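PDB 6SLN: RagA protein from Porphyromonas gingivalis, which probably acts as a TonB-dependent outer-membrane transporter, importing oligopeptides in partnership with a surface lipoprotein. Local coordinates for residues Asp266-Gly271 with Val413-Gly418; Pro310-Asp315 with Ile331-Gln336; His523-Tyr528 with Ala568-Phe573; Met795-Gly800 with Leu809-Gly814. All coordinates share one frame; numbering follows the deposited sequence.

The four contacts are spread widely over a TonB-dependent receptor. Interaction 2 (310-315 with 331-336) and interaction 3 (523-528 with 568-573) each pair two antiparallel strands of the transmembrane barrel, with centres about 36 Å apart. Interaction 1 (266-271 with 413-418) and interaction 4 (795-800 with 809-814) belong to insertions between barrel strands, about 42 Å apart between centres. Along the chain, the segments of interaction 2 fall between the two halves of interaction 1. Interactions 3 and 4 follow in series. No two contacts touch. Interactions 1 and 3 lie on opposite sides of the chain's centre. Thus two contacts build the barrel wall, and two shape the elaborations beyond it.

Interaction 1 of 4, residues Asp266-Gly271 with Val413-Gly418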
# COMPACT_ATOMS: atom_id res chain seq x y z
N ASP A 266 -15.93 45.17 -21.18
CA ASP A 266 -16.14 44.41 -22.41
C ASP A 266 -15.15 43.26 -22.49
O ASP A 266 -15.55 42.10 -22.71
CB ASP A 266 -16.02 45.33 -23.63
CG ASP A 266 -17.17 46.32 -23.74
OD1 ASP A 266 -18.26 46.04 -23.21
OD2 ASP A 266 -16.99 47.39 -24.36
N MET A 267 -13.87 43.53 -22.24
CA MET A 267 -12.85 42.51 -22.40
C MET A 267 -13.02 41.38 -21.39
O MET A 267 -12.94 40.19 -21.75
CB MET A 267 -11.46 43.15 -22.29
CG MET A 267 -10.32 42.15 -22.27
SD MET A 267 -8.73 42.93 -21.89
CE MET A 267 -8.88 43.17 -20.12
N ILE A 268 -13.27 41.72 -20.12
CA ILE A 268 -13.47 40.67 -19.11
C ILE A 268 -14.77 39.93 -19.37
O ILE A 268 -14.82 38.70 -19.27
CB ILE A 268 -13.40 41.24 -17.68
CG1 ILE A 268 -12.03 41.87 -17.42
CG2 ILE A 268 -13.68 40.15 -16.65
CD1 ILE A 268 -11.90 42.60 -16.07
N LEU A 269 -15.85 40.65 -19.71
CA LEU A 269 -17.11 39.97 -19.99
C LEU A 269 -16.98 39.04 -21.19
O LEU A 269 -17.49 37.92 -21.17
CB LEU A 269 -18.25 40.96 -20.21
CG LEU A 269 -18.98 41.37 -18.93
CD1 LEU A 269 -19.82 42.58 -19.18
CD2 LEU A 269 -19.83 40.27 -18.38
N ALA A 270 -16.26 39.48 -22.23
CA ALA A 270 -16.15 38.66 -23.44
C ALA A 270 -15.34 37.40 -23.18
O ALA A 270 -15.63 36.34 -23.75
CB ALA A 270 -15.52 39.46 -24.57
N GLY A 271 -14.32 37.50 -22.33
CA GLY A 271 -13.48 36.36 -22.05
C GLY A 271 -14.10 35.37 -21.11
O GLY A 271 -13.69 34.21 -21.08
N VAL A 413 -18.04 26.61 -10.17
CA VAL A 413 -16.93 27.07 -10.98
C VAL A 413 -17.04 28.58 -11.04
O VAL A 413 -18.13 29.15 -10.96
CB VAL A 413 -17.01 26.41 -12.38
CG1 VAL A 413 -17.93 27.23 -13.34
CG2 VAL A 413 -15.65 26.04 -12.94
N TYR A 414 -15.90 29.25 -11.16
CA TYR A 414 -15.88 30.70 -11.30
C TYR A 414 -14.76 31.07 -12.26
O TYR A 414 -13.99 30.22 -12.73
CB TYR A 414 -15.73 31.40 -9.93
CG TYR A 414 -14.38 31.24 -9.29
CD1 TYR A 414 -13.41 32.21 -9.46
CD2 TYR A 414 -14.06 30.12 -8.51
CE1 TYR A 414 -12.18 32.08 -8.87
CE2 TYR A 414 -12.82 29.98 -7.92
CZ TYR A 414 -11.88 30.97 -8.12
OH TYR A 414 -10.61 30.88 -7.55
N TYR A 415 -14.68 32.37 -12.57
CA TYR A 415 -13.87 32.86 -13.67
C TYR A 415 -12.94 34.00 -13.24
O TYR A 415 -13.30 34.84 -12.40
CB TYR A 415 -14.74 33.37 -14.80
CG TYR A 415 -13.96 34.00 -15.92
CD1 TYR A 415 -13.17 33.22 -16.74
CD2 TYR A 415 -13.98 35.38 -16.13
CE1 TYR A 415 -12.45 33.78 -17.76
CE2 TYR A 415 -13.26 35.94 -17.16
CZ TYR A 415 -12.50 35.13 -17.97
OH TYR A 415 -11.78 35.65 -19.00
N MET A 416 -11.77 34.04 -13.87
CA MET A 416 -10.80 35.10 -13.67
C MET A 416 -10.17 35.40 -15.03
O MET A 416 -9.76 34.45 -15.72
CB MET A 416 -9.75 34.69 -12.66
CG MET A 416 -9.96 35.28 -11.30
SD MET A 416 -8.71 34.73 -10.14
CE MET A 416 -9.34 33.17 -9.61
N TYR A 417 -10.11 36.69 -15.41
CA TYR A 417 -9.70 37.05 -16.76
C TYR A 417 -8.36 36.41 -17.12
O TYR A 417 -7.45 36.32 -16.29
CB TYR A 417 -9.62 38.57 -16.94
CG TYR A 417 -9.13 38.95 -18.33
CD1 TYR A 417 -9.98 38.84 -19.43
CD2 TYR A 417 -7.83 39.37 -18.55
CE1 TYR A 417 -9.54 39.15 -20.71
CE2 TYR A 417 -7.38 39.69 -19.85
CZ TYR A 417 -8.25 39.56 -20.92
OH TYR A 417 -7.83 39.87 -22.20
N GLY A 418 -8.26 35.92 -18.36
CA GLY A 418 -7.07 35.23 -18.82
C GLY A 418 -7.06 33.72 -18.60
O GLY A 418 -6.31 33.02 -19.30
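Met267 lies across the ring of Tyr417, and the two side chains meet at about a right angle. The methionine methyl covers one face of the ring. Its CE sits 3.7 Å above the plane of the Tyr417 ring, offset toward the rim, in a CH-pi contact. The sulfur lies farther out, toward the phenol end. Met267 SD is 4.3 Å from the centroid of the Tyr417 ring and oblique to it, a Met-aromatic contact. CG of Met267 adds an apolar touch, 3.5 Å from CE1 of Tyr417. With CG opposite the backbone N (chi1 173°) the chain first runs straight; a bend at chi3 (77°) then folds the methyl over the ring.

The contact joins two separate insertions between barrel strands: helix 261-276 in one, and the loop after the short strand 413-414 in the other. Backbone hydrogen bonds tie that strand to 423-424, and the OH of Tyr401 is hydrogen-bonded to the backbone N of Tyr417.

Ile268 packs against the other end of the Tyr417 side chain. Its CG1 is 4.1 Å from CB of Tyr417, and the two groups cross obliquely. Tyr415 points toward the helix one turn farther along. Its ring lies obliquely to the backbone carbonyls of Ile268 and Gly271, with CE2 of Tyr415 3.8 Å from O of Ile268. The phenol end of Tyr415 lies against the backbone of Gly271. The same ring also packs on Ala272, Leu275 and Tyr276 of the helix. Another protein chain packs on Met267 and Tyr417.

Interaction 2 of 4, residues Pro310-Asp315 with Ile331-Gln336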
# COMPACT_ATOMS: atom_id res chain seq x y z
N PRO A 310 -21.38 22.77 12.00
CA PRO A 310 -21.89 22.22 13.25
C PRO A 310 -20.86 21.37 13.99
O PRO A 310 -19.95 20.78 13.40
CB PRO A 310 -23.07 21.36 12.77
CG PRO A 310 -22.66 20.92 11.39
CD PRO A 310 -21.76 21.98 10.82
N THR A 311 -20.99 21.35 15.31
CA THR A 311 -20.17 20.53 16.19
C THR A 311 -21.09 19.83 17.18
O THR A 311 -21.85 20.50 17.89
CB THR A 311 -19.12 21.36 16.94
OG1 THR A 311 -18.21 21.95 16.00
CG2 THR A 311 -18.35 20.49 17.94
N SER A 312 -21.02 18.50 17.24
CA SER A 312 -21.95 17.70 18.03
C SER A 312 -21.19 16.61 18.78
O SER A 312 -20.24 16.03 18.24
CB SER A 312 -22.99 17.06 17.12
OG SER A 312 -22.34 16.40 16.04
N GLN A 313 -21.62 16.31 20.01
CA GLN A 313 -20.95 15.27 20.79
C GLN A 313 -21.90 14.66 21.82
O GLN A 313 -22.69 15.37 22.46
CB GLN A 313 -19.67 15.79 21.46
CG GLN A 313 -19.86 16.65 22.73
CD GLN A 313 -18.55 17.28 23.21
OE1 GLN A 313 -17.90 16.79 24.13
NE2 GLN A 313 -18.15 18.38 22.57
N GLY A 314 -21.81 13.34 21.97
CA GLY A 314 -22.55 12.60 22.97
C GLY A 314 -21.60 11.80 23.86
O GLY A 314 -20.39 11.80 23.68
N ASP A 315 -22.20 11.06 24.79
CA ASP A 315 -21.46 10.65 25.97
C ASP A 315 -22.27 9.79 26.93
O ASP A 315 -23.38 10.17 27.30
CB ASP A 315 -21.03 11.90 26.71
CG ASP A 315 -19.67 11.82 27.17
OD1 ASP A 315 -19.15 10.69 27.14
OD2 ASP A 315 -19.11 12.87 27.54
N ILE A 331 -18.45 5.42 26.60
CA ILE A 331 -18.50 5.47 25.14
C ILE A 331 -19.01 6.85 24.74
O ILE A 331 -19.86 7.42 25.43
CB ILE A 331 -19.38 4.36 24.52
CG1 ILE A 331 -20.82 4.44 25.01
CG2 ILE A 331 -18.81 2.99 24.84
CD1 ILE A 331 -21.64 3.23 24.62
N GLY A 332 -18.47 7.39 23.65
CA GLY A 332 -18.80 8.74 23.25
C GLY A 332 -18.62 8.98 21.77
O GLY A 332 -18.02 8.19 21.04
N TYR A 333 -19.17 10.11 21.33
CA TYR A 333 -19.12 10.53 19.94
C TYR A 333 -18.74 12.00 19.92
O TYR A 333 -19.05 12.75 20.85
CB TYR A 333 -20.48 10.28 19.26
CG TYR A 333 -20.73 11.03 17.98
CD1 TYR A 333 -20.26 10.55 16.76
CD2 TYR A 333 -21.48 12.22 17.98
CE1 TYR A 333 -20.50 11.24 15.57
CE2 TYR A 333 -21.73 12.91 16.80
CZ TYR A 333 -21.24 12.42 15.59
OH TYR A 333 -21.49 13.11 14.41
N PHE A 334 -18.03 12.40 18.87
CA PHE A 334 -17.64 13.79 18.73
C PHE A 334 -17.44 14.08 17.25
O PHE A 334 -16.75 13.33 16.57
CB PHE A 334 -16.38 14.10 19.52
CG PHE A 334 -15.87 15.51 19.36
CD1 PHE A 334 -15.01 15.84 18.31
CD2 PHE A 334 -16.22 16.50 20.26
CE1 PHE A 334 -14.54 17.12 18.16
CE2 PHE A 334 -15.75 17.80 20.12
CZ PHE A 334 -14.91 18.10 19.06
N ASP A 335 -18.05 15.16 16.77
CA ASP A 335 -17.83 15.62 15.41
C ASP A 335 -17.71 17.13 15.43
O ASP A 335 -18.61 17.81 15.92
CB ASP A 335 -18.95 15.18 14.48
CG ASP A 335 -18.60 15.38 13.03
OD1 ASP A 335 -17.56 16.00 12.75
OD2 ASP A 335 -19.37 14.91 12.16
N GLN A 336 -16.59 17.64 14.92
CA GLN A 336 -16.38 19.07 14.78
C GLN A 336 -16.12 19.37 13.32
O GLN A 336 -15.08 18.97 12.78
CB GLN A 336 -15.22 19.54 15.65
CG GLN A 336 -14.94 21.03 15.56
CD GLN A 336 -13.58 21.39 16.10
OE1 GLN A 336 -12.95 20.61 16.81
NE2 GLN A 336 -13.10 22.57 15.74
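Ser312-Asp335 and Gly314-Tyr333 are hydrogen-bonded pairs in an antiparallel hairpin of the transmembrane barrel, formed by strands 309-322 and 325-337. The strand directions differ by 177°. Asp335 N donates to Ser312 O at 2.8 Å, and Tyr333 N to Gly314 O at 3.1 Å.

On the face carrying Ser312, the hydroxyl meets the edge of an aromatic ring, with Ser312 OG 3.6 Å from Tyr333 CE2. Tyr333 swings its ring away from its own backbone N (chi1 162°) and along the sheet to the serine. On the other face, Thr311 and Gln336 lie side by side and point the same way. Thr311 OG1 is 3.4 Å from Gln336 CG. Gln313 slants past Phe334, its CB 3.7 Å from Phe334 CD2.

This second face looks toward the plug. Gln336 OE1 accepts a hydrogen bond from Ala116 N, and the carboxylate of Asp315 is hydrogen-bonded by Asn176 of the plug and by Asn222 of the adjoining barrel strand 218-230. Bound detergent touches Ile331, consistent with a membrane-facing exterior. Strand 218-230 flanks the hairpin beside 309-322, and strand 345-360 flanks it beside 325-337.

Interaction 3 of 4, residues His523-Tyr528 with Ala568-Phe573; sequences HEYIEY and AYLSFF. With 3PE (1,2-Distearoyl-sn-glycerophosphoethanolamine), chain G; LMT (dodecyl-beta-D-maltoside), chain H.
His523 lies with one ring face under an acyl chain of the bound phospholipid 3PE, whose C33 sits 3.3 Å above the centre of the imidazole. Its CG, far from the backbone N (chi1 154°), brings the ring there. His523 NE2 also gives a weak hydrogen bond to 3PE O31, an ester oxygen. Leu570 and Phe572 of the partner strand approach the imidazole edge. CE1 of Phe572 is 3.6 Å from CD2 of His523, with the two ring planes oblique.

Tyr525 continues the lipid-binding surface. The ester oxygen O21 of 3PE lies over one face of the Tyr525 ring, 3.3 Å above its plane and toward the rim. Leu570 CD1 also reaches the lipid, 3.8 Å from 3PE C3. Glu527 lies beside the sugar of a bound maltoside and forms a salt bridge with Lys499. A lipid and a detergent on this face are consistent with the outer surface of the barrel, where another protein chain also packs.

The opposite face carries Ile526 and Tyr569, side by side, with CD1 of Ile526 3.5 Å from CD2 of Tyr569. Tyr569 also packs on Ala197, and Phe573 on Ile194, both in the plug. Backbone pairing is antiparallel. Tyr569 N donates to Ile526 O at 2.7 Å, and Ser571 N to Glu524 O at 2.8 Å. Strand 487-510 runs beside 515-540, and strand 584-595 beside 561-580, placing this pair within the barrel wall.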
# COMPACT_ATOMS: atom_id res chain seq x y z
N HIS A 523 13.00 1.78 36.70
CA HIS A 523 13.47 1.45 35.36
C HIS A 523 12.36 1.72 34.36
O HIS A 523 11.18 1.55 34.67
CB HIS A 523 13.91 -0.01 35.23
CG HIS A 523 13.80 -0.53 33.83
ND1 HIS A 523 12.66 -1.14 33.35
CD2 HIS A 523 14.67 -0.47 32.79
CE1 HIS A 523 12.84 -1.46 32.08
NE2 HIS A 523 14.05 -1.07 31.72
N GLU A 524 12.75 2.11 33.14
CA GLU A 524 11.79 2.53 32.14
C GLU A 524 12.36 2.32 30.74
O GLU A 524 13.47 2.76 30.46
CB GLU A 524 11.42 3.99 32.35
CG GLU A 524 10.64 4.62 31.22
CD GLU A 524 9.75 5.73 31.71
OE1 GLU A 524 10.20 6.90 31.78
OE2 GLU A 524 8.60 5.42 32.05
N TYR A 525 11.58 1.65 29.87
CA TYR A 525 11.92 1.47 28.46
C TYR A 525 10.72 1.86 27.59
O TYR A 525 9.61 1.32 27.75
CB TYR A 525 12.34 0.02 28.17
CG TYR A 525 12.64 -0.25 26.69
CD1 TYR A 525 13.82 0.17 26.12
CD2 TYR A 525 11.74 -0.95 25.89
CE1 TYR A 525 14.11 -0.07 24.79
CE2 TYR A 525 12.02 -1.20 24.54
CZ TYR A 525 13.21 -0.77 24.00
OH TYR A 525 13.52 -1.00 22.68
N ILE A 526 10.93 2.80 26.68
CA ILE A 526 9.93 3.20 25.71
C ILE A 526 10.56 3.04 24.33
O ILE A 526 11.74 3.35 24.14
CB ILE A 526 9.43 4.65 25.92
CG1 ILE A 526 10.54 5.66 25.66
CG2 ILE A 526 8.88 4.87 27.34
CD1 ILE A 526 10.09 7.11 25.77
N GLU A 527 9.78 2.50 23.40
CA GLU A 527 10.24 2.32 22.03
C GLU A 527 9.08 2.59 21.10
O GLU A 527 7.91 2.48 21.49
CB GLU A 527 10.81 0.92 21.79
CG GLU A 527 9.80 -0.14 21.42
CD GLU A 527 10.47 -1.44 21.02
OE1 GLU A 527 11.71 -1.55 21.17
OE2 GLU A 527 9.76 -2.35 20.56
N TYR A 528 9.41 2.97 19.87
CA TYR A 528 8.43 3.34 18.86
C TYR A 528 8.88 2.78 17.52
O TYR A 528 10.03 2.98 17.12
CB TYR A 528 8.28 4.87 18.77
CG TYR A 528 7.58 5.37 17.51
CD1 TYR A 528 8.28 5.52 16.32
CD2 TYR A 528 6.22 5.70 17.52
CE1 TYR A 528 7.67 5.95 15.18
CE2 TYR A 528 5.60 6.14 16.38
CZ TYR A 528 6.33 6.27 15.20
OH TYR A 528 5.73 6.71 14.04
N ALA A 568 14.01 4.67 20.37
CA ALA A 568 13.82 4.04 21.67
C ALA A 568 14.55 4.85 22.72
O ALA A 568 15.45 5.66 22.42
CB ALA A 568 14.27 2.58 21.66
N TYR A 569 14.14 4.65 23.97
CA TYR A 569 14.79 5.25 25.12
C TYR A 569 14.93 4.18 26.18
O TYR A 569 14.07 3.29 26.31
CB TYR A 569 13.97 6.41 25.69
CG TYR A 569 14.02 7.70 24.90
CD1 TYR A 569 15.06 8.60 25.07
CD2 TYR A 569 12.99 8.03 24.01
CE1 TYR A 569 15.09 9.80 24.35
CE2 TYR A 569 13.01 9.21 23.29
CZ TYR A 569 14.06 10.09 23.46
OH TYR A 569 14.09 11.27 22.75
N LEU A 570 16.02 4.26 26.95
CA LEU A 570 16.25 3.42 28.12
C LEU A 570 16.60 4.32 29.29
O LEU A 570 17.45 5.20 29.15
CB LEU A 570 17.36 2.39 27.90
CG LEU A 570 17.57 1.46 29.11
CD1 LEU A 570 16.34 0.56 29.38
CD2 LEU A 570 18.83 0.64 28.92
N SER A 571 15.98 4.07 30.44
CA SER A 571 16.06 4.98 31.56
C SER A 571 16.25 4.23 32.86
O SER A 571 15.64 3.17 33.07
CB SER A 571 14.79 5.84 31.64
OG SER A 571 14.96 7.03 30.90
N PHE A 572 17.09 4.77 33.74
CA PHE A 572 17.20 4.30 35.11
C PHE A 572 17.15 5.53 35.99
O PHE A 572 17.87 6.50 35.74
CB PHE A 572 18.48 3.51 35.35
CG PHE A 572 18.62 2.31 34.45
CD1 PHE A 572 17.91 1.16 34.70
CD2 PHE A 572 19.47 2.34 33.36
CE1 PHE A 572 18.03 0.05 33.88
CE2 PHE A 572 19.60 1.24 32.53
CZ PHE A 572 18.87 0.09 32.79
N PHE A 573 16.27 5.53 36.99
CA PHE A 573 16.05 6.76 37.73
C PHE A 573 15.81 6.47 39.21
O PHE A 573 15.47 5.35 39.61
CB PHE A 573 14.90 7.58 37.16
CG PHE A 573 13.56 6.87 37.11
CD1 PHE A 573 13.22 6.07 36.03
CD2 PHE A 573 12.61 7.07 38.12
CE1 PHE A 573 11.97 5.45 35.96
CE2 PHE A 573 11.34 6.45 38.06
CZ PHE A 573 11.02 5.65 36.99
C1 3PE G . 15.92 -3.46 26.12
C2 3PE G . 15.04 -3.79 27.30
C3 3PE G . 15.53 -3.01 28.53
O31 3PE G . 14.82 -3.38 29.68
O32 3PE G . 16.71 -3.85 30.80
C31 3PE G . 15.54 -3.99 30.73
C32 3PE G . 14.81 -4.85 31.78
C33 3PE G . 14.63 -4.15 33.13
C34 3PE G . 14.11 -5.15 34.17
C35 3PE G . 12.62 -4.98 34.47
C36 3PE G . 12.35 -5.20 35.96
C37 3PE G . 10.94 -5.73 36.21
C38 3PE G . 10.73 -5.90 37.72
C39 3PE G . 9.27 -6.23 38.01
C3A 3PE G . 8.94 -5.98 39.48
C3B 3PE G . 7.45 -5.67 39.63
O21 3PE G . 13.74 -3.46 26.88
O22 3PE G . 12.44 -5.26 26.63
C21 3PE G . 12.72 -4.33 27.30
C22 3PE G . 11.95 -4.10 28.60
C23 3PE G . 10.88 -5.17 28.83
C24 3PE G . 10.87 -5.50 30.32
C25 3PE G . 9.49 -5.35 30.96
C26 3PE G . 9.41 -6.19 32.25
C27 3PE G . 7.96 -6.28 32.73
C28 3PE G . 7.84 -7.10 34.02
C29 3PE G . 6.40 -7.08 34.55
C2A 3PE G . 6.00 -8.42 35.18
C2B 3PE G . 5.18 -8.28 36.48
C2C 3PE G . 4.07 -9.35 36.52
C2D 3PE G . 3.24 -9.36 37.83
C1B LMT H . 15.24 -4.24 19.51
C2B LMT H . 14.41 -3.80 18.24
C3B LMT H . 15.13 -4.11 16.90
C4B LMT H . 16.58 -3.61 17.02
C5B LMT H . 17.17 -4.54 18.09
C6B LMT H . 18.70 -4.58 18.05
O1B LMT H . 14.81 -5.47 20.05
O2B LMT H . 13.16 -4.37 18.27
O3B LMT H . 14.46 -3.63 15.81
O4' LMT H . 17.27 -3.70 15.83
O5B LMT H . 16.65 -4.20 19.37
O6B LMT H . 19.15 -5.89 17.98
C1' LMT H . 12.34 -7.16 22.72
C2' LMT H . 12.11 -5.64 22.62
C3' LMT H . 12.83 -5.23 21.32
C4' LMT H . 14.35 -5.47 21.39
C5' LMT H . 14.67 -6.87 22.05
C6' LMT H . 16.07 -6.95 22.65
O1' LMT H . 11.55 -7.85 23.65
O2' LMT H . 10.78 -5.31 22.47
O3' LMT H . 12.54 -3.92 20.99
O5' LMT H . 13.73 -7.36 23.03
O6' LMT H . 16.75 -5.75 22.42
C1 LMT H . 10.78 -7.17 24.65
C2 LMT H . 9.51 -7.99 24.84
C3 LMT H . 8.39 -7.35 25.63
C4 LMT H . 7.59 -8.40 26.39
C5 LMT H . 7.28 -7.93 27.80
C6 LMT H . 5.88 -8.23 28.26
C7 LMT H . 5.60 -7.43 29.52
C8 LMT H . 4.25 -7.72 30.14
C9 LMT H . 4.01 -6.85 31.36
C10 LMT H . 2.71 -7.16 32.08
C11 LMT H . 2.42 -6.08 33.10
C12 LMT H . 1.31 -6.42 34.04

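Interaction 4 of 4, residues Met795-Gly800 with Leu809-Gly814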
# COMPACT_ATOMS: atom_id res chain seq x y z
N MET A 795 14.31 43.89 10.74
CA MET A 795 13.78 44.52 9.54
C MET A 795 14.23 45.98 9.52
O MET A 795 14.74 46.51 10.51
CB MET A 795 12.26 44.45 9.47
CG MET A 795 11.55 44.87 10.74
SD MET A 795 9.88 44.20 10.80
CE MET A 795 10.15 42.49 11.23
N ALA A 796 14.05 46.61 8.36
CA ALA A 796 14.21 48.05 8.29
C ALA A 796 13.08 48.71 9.06
O ALA A 796 12.01 48.13 9.26
CB ALA A 796 14.20 48.52 6.84
N GLU A 797 13.35 49.92 9.55
CA GLU A 797 12.35 50.71 10.26
C GLU A 797 11.70 51.66 9.26
O GLU A 797 12.31 52.63 8.82
CB GLU A 797 12.97 51.48 11.42
CG GLU A 797 13.67 50.57 12.41
CD GLU A 797 13.97 51.25 13.73
OE1 GLU A 797 13.87 52.49 13.81
OE2 GLU A 797 14.31 50.52 14.69
N TYR A 798 10.45 51.34 8.89
CA TYR A 798 9.68 52.14 7.95
C TYR A 798 9.47 53.54 8.51
O TYR A 798 9.06 53.69 9.66
CB TYR A 798 8.33 51.46 7.69
CG TYR A 798 7.51 52.17 6.64
CD1 TYR A 798 7.86 52.11 5.30
CD2 TYR A 798 6.39 52.91 7.00
CE1 TYR A 798 7.12 52.77 4.35
CE2 TYR A 798 5.64 53.56 6.05
CZ TYR A 798 6.01 53.49 4.73
OH TYR A 798 5.28 54.14 3.78
N ALA A 799 9.77 54.56 7.71
CA ALA A 799 9.55 55.94 8.16
C ALA A 799 8.19 56.44 7.66
O ALA A 799 7.20 56.43 8.39
CB ALA A 799 10.68 56.87 7.70
N GLY A 800 8.14 56.86 6.41
CA GLY A 800 6.86 57.08 5.77
C GLY A 800 7.04 57.30 4.28
O GLY A 800 7.68 56.51 3.59
N LEU A 809 10.09 55.68 2.54
CA LEU A 809 11.24 56.12 3.29
C LEU A 809 11.52 55.16 4.44
O LEU A 809 10.59 54.62 5.06
CB LEU A 809 11.02 57.55 3.82
CG LEU A 809 11.16 58.68 2.79
CD1 LEU A 809 11.23 60.06 3.45
CD2 LEU A 809 12.38 58.47 1.91
N TRP A 810 12.80 54.93 4.70
CA TRP A 810 13.23 54.14 5.85
C TRP A 810 14.30 54.89 6.61
O TRP A 810 15.05 55.69 6.04
CB TRP A 810 13.75 52.75 5.42
CG TRP A 810 12.74 51.95 4.69
CD1 TRP A 810 11.88 51.03 5.22
CD2 TRP A 810 12.45 52.00 3.29
NE1 TRP A 810 11.08 50.50 4.23
CE2 TRP A 810 11.41 51.08 3.03
CE3 TRP A 810 12.97 52.74 2.22
CZ2 TRP A 810 10.88 50.88 1.76
CZ3 TRP A 810 12.45 52.54 0.95
CH2 TRP A 810 11.41 51.62 0.73
N TYR A 811 14.37 54.64 7.91
CA TYR A 811 15.44 55.21 8.70
C TYR A 811 16.72 54.43 8.46
O TYR A 811 16.71 53.21 8.25
CB TYR A 811 15.11 55.21 10.18
CG TYR A 811 13.95 56.09 10.56
CD1 TYR A 811 13.99 57.46 10.33
CD2 TYR A 811 12.79 55.54 11.13
CE1 TYR A 811 12.91 58.27 10.67
CE2 TYR A 811 11.72 56.34 11.48
CZ TYR A 811 11.78 57.70 11.24
OH TYR A 811 10.72 58.48 11.58
N VAL A 812 17.84 55.15 8.50
CA VAL A 812 19.16 54.55 8.42
C VAL A 812 19.64 54.28 9.87
O VAL A 812 19.88 55.26 10.59
CB VAL A 812 20.14 55.46 7.68
CG1 VAL A 812 21.39 54.68 7.29
CG2 VAL A 812 19.43 56.07 6.46
N PRO A 813 19.78 53.04 10.27
CA PRO A 813 20.11 52.77 11.68
C PRO A 813 21.40 53.45 12.10
O PRO A 813 22.41 53.41 11.38
CB PRO A 813 20.23 51.24 11.74
CG PRO A 813 20.28 50.79 10.30
CD PRO A 813 19.55 51.80 9.51
N GLY A 814 21.36 54.09 13.25
CA GLY A 814 22.47 54.86 13.78
C GLY A 814 22.49 56.31 13.35
O GLY A 814 22.62 57.21 14.18
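Tyr798 turns its ring edge toward the face of the Trp810 indole in an offset edge-to-face pair, with the planes at 77°. The centroids of the Tyr798 ring and the five-membered ring of Trp810 are 5.6 Å apart. The indole N-H is used by a third residue: Trp810 NE1 is hydrogen-bonded to OD2 of Asp917.

Backbone bonds hold the hairpin together. Tyr811 N donates to Glu797 O at 3.0 Å, and Ala799 N to Leu809 O at 2.8 Å. A weak bond runs from Leu809 N to Gly800 O. Tyr798 and Trp810 form the non-hydrogen-bonded pair. Tyr798 N bonds to Thr918 OG1, and the backbone of Trp810 is hydrogen-bonded to that of Thr825.

Ala799 lies over one face of the Tyr811 ring. Its CB is 3.8 Å above the centre of that ring, a CH-pi contact. Tyr811 has CG beside its backbone N (chi1 -65°), which lays the ring against the alanine.

The hairpin belongs to a small antiparallel sheet inserted between barrel strands. Strands 783-786 and 833-836 pair with 792-802, and strand 822-825 pairs with 807-812.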